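Local structure of type ii site-specific deoxyribonuclease (6EKR) at residues I95-N108 with T285-R298. The protein probably acts as a type II restriction endonuclease of the PD-(D/E)xK nuclease class, cutting double-stranded DNA at a specific site. The protein carries 2 engineered substitutions. Sequence-based numbering, arbitrary orientation.
Sequences IGSKWSSFDSRRAN and TMGDFLFDIYSFFR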
loop_
_atom_site.group_PDB
_atom_site.type_symbol
_atom_site.label_atom_id
_atom_site.label_comp_id
_atom_site.label_asym_id
_atom_site.label_seq_id
_atom_site.Cartn_x
_atom_site.Cartn_y
_atom_site.Cartn_z
ATOM N N ILE A 95 -27.507 25.198 -1.474
ATOM C CA ILE A 95 -26.924 24.449 -2.589
ATOM C C ILE A 95 -28.018 23.691 -3.335
ATOM O O ILE A 95 -27.886 23.435 -4.532
ATOM C CB ILE A 95 -25.777 23.496 -2.135
ATOM C CG1 ILE A 95 -25.136 22.805 -3.342
ATOM C CG2 ILE A 95 -26.279 22.479 -1.117
ATOM C CD1 ILE A 95 -23.885 22.018 -3.028
ATOM N N GLY A 96 -29.097 23.345 -2.628
ATOM C CA GLY A 96 -30.277 22.742 -3.259
ATOM C C GLY A 96 -30.823 23.567 -4.422
ATOM O O GLY A 96 -31.011 23.043 -5.530
ATOM N N SER A 97 -31.052 24.860 -4.164
ATOM C CA SER A 97 -31.570 25.809 -5.160
ATOM C C SER A 97 -30.524 26.349 -6.141
ATOM O O SER A 97 -30.770 26.363 -7.352
ATOM C CB SER A 97 -32.271 26.982 -4.476
ATOM O OG SER A 97 -31.441 27.522 -3.463
ATOM N N LYS A 98 -29.375 26.799 -5.632
ATOM C CA LYS A 98 -28.316 27.333 -6.504
ATOM C C LYS A 98 -26.935 26.679 -6.334
ATOM O O LYS A 98 -26.351 26.695 -5.236
ATOM C CB LYS A 98 -28.185 28.855 -6.342
ATOM C CG LYS A 98 -27.379 29.518 -7.455
ATOM C CD LYS A 98 -26.893 30.885 -7.055
ATOM C CE LYS A 98 -25.852 31.384 -8.025
ATOM N NZ LYS A 98 -24.935 32.348 -7.352
ATOM N N TRP A 99 -26.412 26.122 -7.427
ATOM C CA TRP A 99 -25.019 25.680 -7.461
ATOM C C TRP A 99 -24.417 25.820 -8.861
ATOM O O TRP A 99 -24.184 24.832 -9.551
ATOM C CB TRP A 99 -24.867 24.244 -6.913
ATOM C CG TRP A 99 -23.439 23.868 -6.552
ATOM C CD1 TRP A 99 -22.608 23.031 -7.244
ATOM C CD2 TRP A 99 -22.683 24.335 -5.424
ATOM N NE1 TRP A 99 -21.387 22.948 -6.621
ATOM C CE2 TRP A 99 -21.406 23.734 -5.500
ATOM C CE3 TRP A 99 -22.960 25.205 -4.359
ATOM C CZ2 TRP A 99 -20.413 23.967 -4.547
ATOM C CZ3 TRP A 99 -21.971 25.433 -3.411
ATOM C CH2 TRP A 99 -20.715 24.815 -3.512
ATOM N N SER A 100 -24.160 27.061 -9.266
ATOM C CA SER A 100 -23.585 27.359 -10.580
ATOM C C SER A 100 -22.157 26.815 -10.740
ATOM O O SER A 100 -21.590 26.239 -9.802
ATOM C CB SER A 100 -23.594 28.873 -10.835
ATOM O OG SER A 100 -22.546 29.524 -10.132
ATOM N N SER A 101 -21.580 27.006 -11.927
ATOM C CA SER A 101 -20.187 26.649 -12.154
ATOM C C SER A 101 -19.287 27.600 -11.369
ATOM O O SER A 101 -18.130 27.268 -11.078
ATOM C CB SER A 101 -19.834 26.666 -13.646
ATOM O OG SER A 101 -19.524 27.976 -14.101
ATOM N N PHE A 102 -19.822 28.772 -11.029
ATOM C CA PHE A 102 -19.082 29.735 -10.221
ATOM C C PHE A 102 -19.126 29.364 -8.747
ATOM O O PHE A 102 -18.217 29.712 -7.992
ATOM C CB PHE A 102 -19.574 31.165 -10.443
ATOM C CG PHE A 102 -18.857 31.875 -11.556
ATOM C CD1 PHE A 102 -17.784 32.728 -11.282
ATOM C CD2 PHE A 102 -19.241 31.686 -12.893
ATOM C CE1 PHE A 102 -17.099 33.390 -12.324
ATOM C CE2 PHE A 102 -18.567 32.344 -13.938
ATOM C CZ PHE A 102 -17.492 33.195 -13.649
ATOM N N ASP A 103 -20.176 28.653 -8.339
ATOM C CA ASP A 103 -20.251 28.141 -6.981
ATOM C C ASP A 103 -19.310 26.952 -6.818
ATOM O O ASP A 103 -18.610 26.835 -5.814
ATOM C CB ASP A 103 -21.680 27.766 -6.632
ATOM C CG ASP A 103 -22.599 28.964 -6.618
ATOM O OD1 ASP A 103 -22.500 29.804 -5.693
ATOM O OD2 ASP A 103 -23.429 29.063 -7.541
ATOM N N SER A 104 -19.275 26.096 -7.831
ATOM C CA SER A 104 -18.394 24.942 -7.839
ATOM C C SER A 104 -16.925 25.344 -7.918
ATOM O O SER A 104 -16.125 24.822 -7.160
ATOM C CB SER A 104 -18.773 23.980 -8.966
ATOM O OG SER A 104 -17.806 22.958 -9.139
ATOM N N ARG A 105 -16.575 26.271 -8.811
ATOM C CA ARG A 105 -15.170 26.700 -8.981
ATOM C C ARG A 105 -14.568 27.294 -7.716
ATOM O O ARG A 105 -13.383 27.126 -7.446
ATOM C CB ARG A 105 -15.030 27.742 -10.087
ATOM C CG ARG A 105 -14.922 27.203 -11.497
ATOM C CD ARG A 105 -14.945 28.372 -12.498
ATOM N NE ARG A 105 -15.239 27.958 -13.874
ATOM C CZ ARG A 105 -15.907 28.705 -14.752
ATOM N NH1 ARG A 105 -16.371 29.900 -14.395
ATOM N NH2 ARG A 105 -16.122 28.254 -15.981
ATOM N N ARG A 106 -15.386 28.010 -6.958
ATOM C CA ARG A 106 -14.907 28.696 -5.770
ATOM C C ARG A 106 -14.856 27.757 -4.565
ATOM O O ARG A 106 -13.955 27.868 -3.733
ATOM C CB ARG A 106 -15.751 29.935 -5.475
ATOM C CG ARG A 106 -15.184 30.794 -4.369
ATOM C CD ARG A 106 -16.105 31.951 -4.045
ATOM N NE ARG A 106 -17.482 31.528 -3.762
ATOM C CZ ARG A 106 -18.501 32.368 -3.615
ATOM N NH1 ARG A 106 -18.307 33.680 -3.724
ATOM N NH2 ARG A 106 -19.714 31.898 -3.368
ATOM N N ALA A 107 -15.822 26.840 -4.479
ATOM C CA ALA A 107 -15.776 25.765 -3.486
ATOM C C ALA A 107 -14.487 24.971 -3.689
ATOM O O ALA A 107 -13.739 24.709 -2.734
ATOM C CB ALA A 107 -16.983 24.868 -3.603
ATOM N N ASN A 108 -14.214 24.637 -4.948
ATOM C CA ASN A 108 -12.996 23.946 -5.304
ATOM C C ASN A 108 -11.764 24.733 -4.898
ATOM O O ASN A 108 -10.871 24.191 -4.260
ATOM C CB ASN A 108 -12.960 23.659 -6.796
ATOM C CG ASN A 108 -12.038 22.521 -7.138
ATOM O OD1 ASN A 108 -12.245 21.397 -6.689
ATOM N ND2 ASN A 108 -11.020 22.798 -7.945
ATOM N N THR A 285 -14.995 17.164 -9.623
ATOM C CA THR A 285 -14.226 18.209 -8.950
ATOM C C THR A 285 -14.591 18.237 -7.467
ATOM O O THR A 285 -15.603 17.642 -7.079
ATOM C CB THR A 285 -14.516 19.561 -9.640
ATOM O OG1 THR A 285 -13.903 19.565 -10.931
ATOM C CG2 THR A 285 -13.948 20.697 -8.893
HETATM N N MSE A 286 -13.781 18.892 -6.631
HETATM C CA MSE A 286 -14.110 18.988 -5.199
HETATM C C MSE A 286 -15.319 19.884 -4.948
HETATM O O MSE A 286 -16.059 19.675 -3.987
HETATM C CB MSE A 286 -12.913 19.420 -4.346
HETATM C CG MSE A 286 -11.957 18.287 -3.960
HETATM SE SE MSE A 286 -12.834 16.692 -3.235
HETATM C CE MSE A 286 -13.630 17.482 -1.637
ATOM N N GLY A 287 -15.513 20.875 -5.818
ATOM C CA GLY A 287 -16.767 21.626 -5.883
ATOM C C GLY A 287 -17.934 20.760 -6.352
ATOM O O GLY A 287 -19.036 20.851 -5.799
ATOM N N ASP A 288 -17.705 19.919 -7.365
ATOM C CA ASP A 288 -18.725 18.964 -7.812
ATOM C C ASP A 288 -19.024 17.928 -6.734
ATOM O O ASP A 288 -20.155 17.428 -6.629
ATOM C CB ASP A 288 -18.293 18.241 -9.095
ATOM C CG ASP A 288 -18.206 19.168 -10.308
ATOM O OD1 ASP A 288 -18.851 20.253 -10.310
ATOM O OD2 ASP A 288 -17.487 18.793 -11.266
ATOM N N PHE A 289 -17.993 17.604 -5.949
ATOM C CA PHE A 289 -18.103 16.678 -4.829
ATOM C C PHE A 289 -19.215 17.062 -3.872
ATOM O O PHE A 289 -20.002 16.212 -3.479
ATOM C CB PHE A 289 -16.780 16.592 -4.059
ATOM C CG PHE A 289 -16.853 15.734 -2.815
ATOM C CD1 PHE A 289 -16.706 14.351 -2.896
ATOM C CD2 PHE A 289 -17.077 16.310 -1.571
ATOM C CE1 PHE A 289 -16.781 13.562 -1.758
ATOM C CE2 PHE A 289 -17.158 15.525 -0.436
ATOM C CZ PHE A 289 -17.008 14.147 -0.530
ATOM N N LEU A 290 -19.266 18.336 -3.495
ATOM C CA LEU A 290 -20.223 18.794 -2.495
ATOM C C LEU A 290 -21.622 18.602 -3.001
ATOM O O LEU A 290 -22.454 18.026 -2.305
ATOM C CB LEU A 290 -19.985 20.248 -2.109
ATOM C CG LEU A 290 -18.596 20.550 -1.553
ATOM C CD1 LEU A 290 -18.326 22.037 -1.589
ATOM C CD2 LEU A 290 -18.472 19.997 -0.142
ATOM N N PHE A 291 -21.873 19.056 -4.228
ATOM C CA PHE A 291 -23.189 18.890 -4.838
ATOM C C PHE A 291 -23.543 17.407 -4.998
ATOM O O PHE A 291 -24.639 17.000 -4.640
ATOM C CB PHE A 291 -23.318 19.645 -6.175
ATOM C CG PHE A 291 -24.565 19.287 -6.945
ATOM C CD1 PHE A 291 -25.796 19.834 -6.594
ATOM C CD2 PHE A 291 -24.514 18.366 -7.992
ATOM C CE1 PHE A 291 -26.955 19.476 -7.285
ATOM C CE2 PHE A 291 -25.666 18.003 -8.693
ATOM C CZ PHE A 291 -26.887 18.556 -8.341
ATOM N N ASP A 292 -22.623 16.603 -5.523
ATOM C CA ASP A 292 -22.896 15.182 -5.670
ATOM C C ASP A 292 -23.271 14.518 -4.344
ATOM O O ASP A 292 -24.220 13.731 -4.284
ATOM C CB ASP A 292 -21.719 14.467 -6.323
ATOM C CG ASP A 292 -21.563 14.828 -7.782
ATOM O OD1 ASP A 292 -22.589 14.941 -8.480
ATOM O OD2 ASP A 292 -20.418 14.987 -8.241
ATOM N N ILE A 293 -22.536 14.851 -3.288
ATOM C CA ILE A 293 -22.804 14.297 -1.968
ATOM C C ILE A 293 -24.164 14.778 -1.474
ATOM O O ILE A 293 -24.953 13.981 -0.982
ATOM C CB ILE A 293 -21.658 14.615 -0.955
ATOM C CG1 ILE A 293 -20.425 13.742 -1.245
ATOM C CG2 ILE A 293 -22.114 14.463 0.504
ATOM C CD1 ILE A 293 -20.584 12.249 -0.951
ATOM N N TYR A 294 -24.439 16.071 -1.628
ATOM C CA TYR A 294 -25.720 16.632 -1.226
ATOM C C TYR A 294 -26.829 15.972 -2.004
ATOM O O TYR A 294 -27.814 15.509 -1.424
ATOM C CB TYR A 294 -25.752 18.126 -1.496
ATOM C CG TYR A 294 -27.093 18.780 -1.235
ATOM C CD1 TYR A 294 -27.378 19.347 0.003
ATOM C CD2 TYR A 294 -28.071 18.847 -2.229
ATOM C CE1 TYR A 294 -28.590 19.959 0.247
ATOM C CE2 TYR A 294 -29.287 19.449 -1.992
ATOM C CZ TYR A 294 -29.537 20.007 -0.753
ATOM O OH TYR A 294 -30.742 20.619 -0.496
ATOM N N SER A 295 -26.662 15.939 -3.322
ATOM C CA SER A 295 -27.606 15.304 -4.218
ATOM C C SER A 295 -27.963 13.898 -3.736
ATOM O O SER A 295 -29.135 13.533 -3.731
ATOM C CB SER A 295 -27.033 15.283 -5.635
ATOM O OG SER A 295 -27.677 14.325 -6.454
ATOM N N PHE A 296 -26.950 13.136 -3.312
ATOM C CA PHE A 296 -27.118 11.764 -2.805
ATOM C C PHE A 296 -28.091 11.711 -1.653
ATOM O O PHE A 296 -28.956 10.829 -1.600
ATOM C CB PHE A 296 -25.773 11.167 -2.358
ATOM C CG PHE A 296 -25.884 9.799 -1.718
ATOM C CD1 PHE A 296 -25.816 8.646 -2.492
ATOM C CD2 PHE A 296 -26.045 9.668 -0.340
ATOM C CE1 PHE A 296 -25.919 7.384 -1.909
ATOM C CE2 PHE A 296 -26.148 8.411 0.256
ATOM C CZ PHE A 296 -26.081 7.269 -0.526
ATOM N N PHE A 297 -27.935 12.651 -0.731
ATOM C CA PHE A 297 -28.747 12.667 0.468
ATOM C C PHE A 297 -30.125 13.281 0.249
ATOM O O PHE A 297 -31.092 12.888 0.921
ATOM C CB PHE A 297 -27.998 13.322 1.623
ATOM C CG PHE A 297 -26.964 12.427 2.245
ATOM C CD1 PHE A 297 -27.329 11.477 3.194
ATOM C CD2 PHE A 297 -25.630 12.519 1.869
ATOM C CE1 PHE A 297 -26.385 10.649 3.769
ATOM C CE2 PHE A 297 -24.684 11.697 2.435
ATOM C CZ PHE A 297 -25.063 10.758 3.390
ATOM N N ARG A 298 -30.219 14.221 -0.693
ATOM C CA ARG A 298 -31.518 14.740 -1.121
ATOM C C ARG A 298 -32.311 13.577 -1.717
ATOM O O ARG A 298 -33.473 13.359 -1.364
ATOM C CB ARG A 298 -31.363 15.896 -2.120
ATOM C CG ARG A 298 -32.666 16.350 -2.771
ATOM C CD ARG A 298 -32.561 17.725 -3.438
ATOM N NE ARG A 298 -31.567 17.796 -4.514
ATOM C CZ ARG A 298 -31.315 18.891 -5.239
ATOM N NH1 ARG A 298 -31.987 20.021 -5.022
ATOM N NH2 ARG A 298 -30.379 18.863 -6.181
#
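The indole of Trp99 is held between residues of its own segment and turns its NE1 edge to helix 286-298. Asp103 CB and Ser104 N lie over one face, and Ile95 CD1 lies over the opposite face. Near the ring plane, NE1 gives a weak hydrogen bond to Gly287 O. CD1 of Trp99 meets Phe291 CB at 3.6 Å. The five-membered ring of Trp99 and the Phe291 ring are nearly parallel, at 12°, but slid apart. Ile95 CG1 lies off the Phe291 ring edge, near its plane.

Ile95 CG2 sits over one face of Tyr294, 3.7 Å from the ring centroid, in a CH-pi contact. The other branch of Ile95 is extended (chi1 -176°), and CD1 continues it to the backbone of Phe291. The guanidinium of Arg298 has Tyr294 CE2 over one face. Its NH1 donates to Gly96 O at 3.2 Å, tilted from the carbonyl plane.

The helices come closest at Ser104 and Gly287, whose CA atoms are 4.2 Å apart. Gly287 CA makes a CA-H...O contact with Ser104 O, helix-helix packing in which backbone meets backbone at a glycine. Ser104 OG donates to Asp288 OD1 from above the carboxylate plane, at 3.1 Å. Ala107 CB packs on Leu290 CD1.

The axis of the 101-108 part of helix 101-125 comes within 7.5 Å of that of helix 286-298, their N-to-C directions 114° apart. The contact joins this helix start to the helix after strand 283-285, outermost in the mixed sheet within this chain. Helix 78-91 touches Trp99, Ala107 and Leu290. Helix 132-148 also packs on Leu290, while Phe289 and Ile293 rest on strand 190-194.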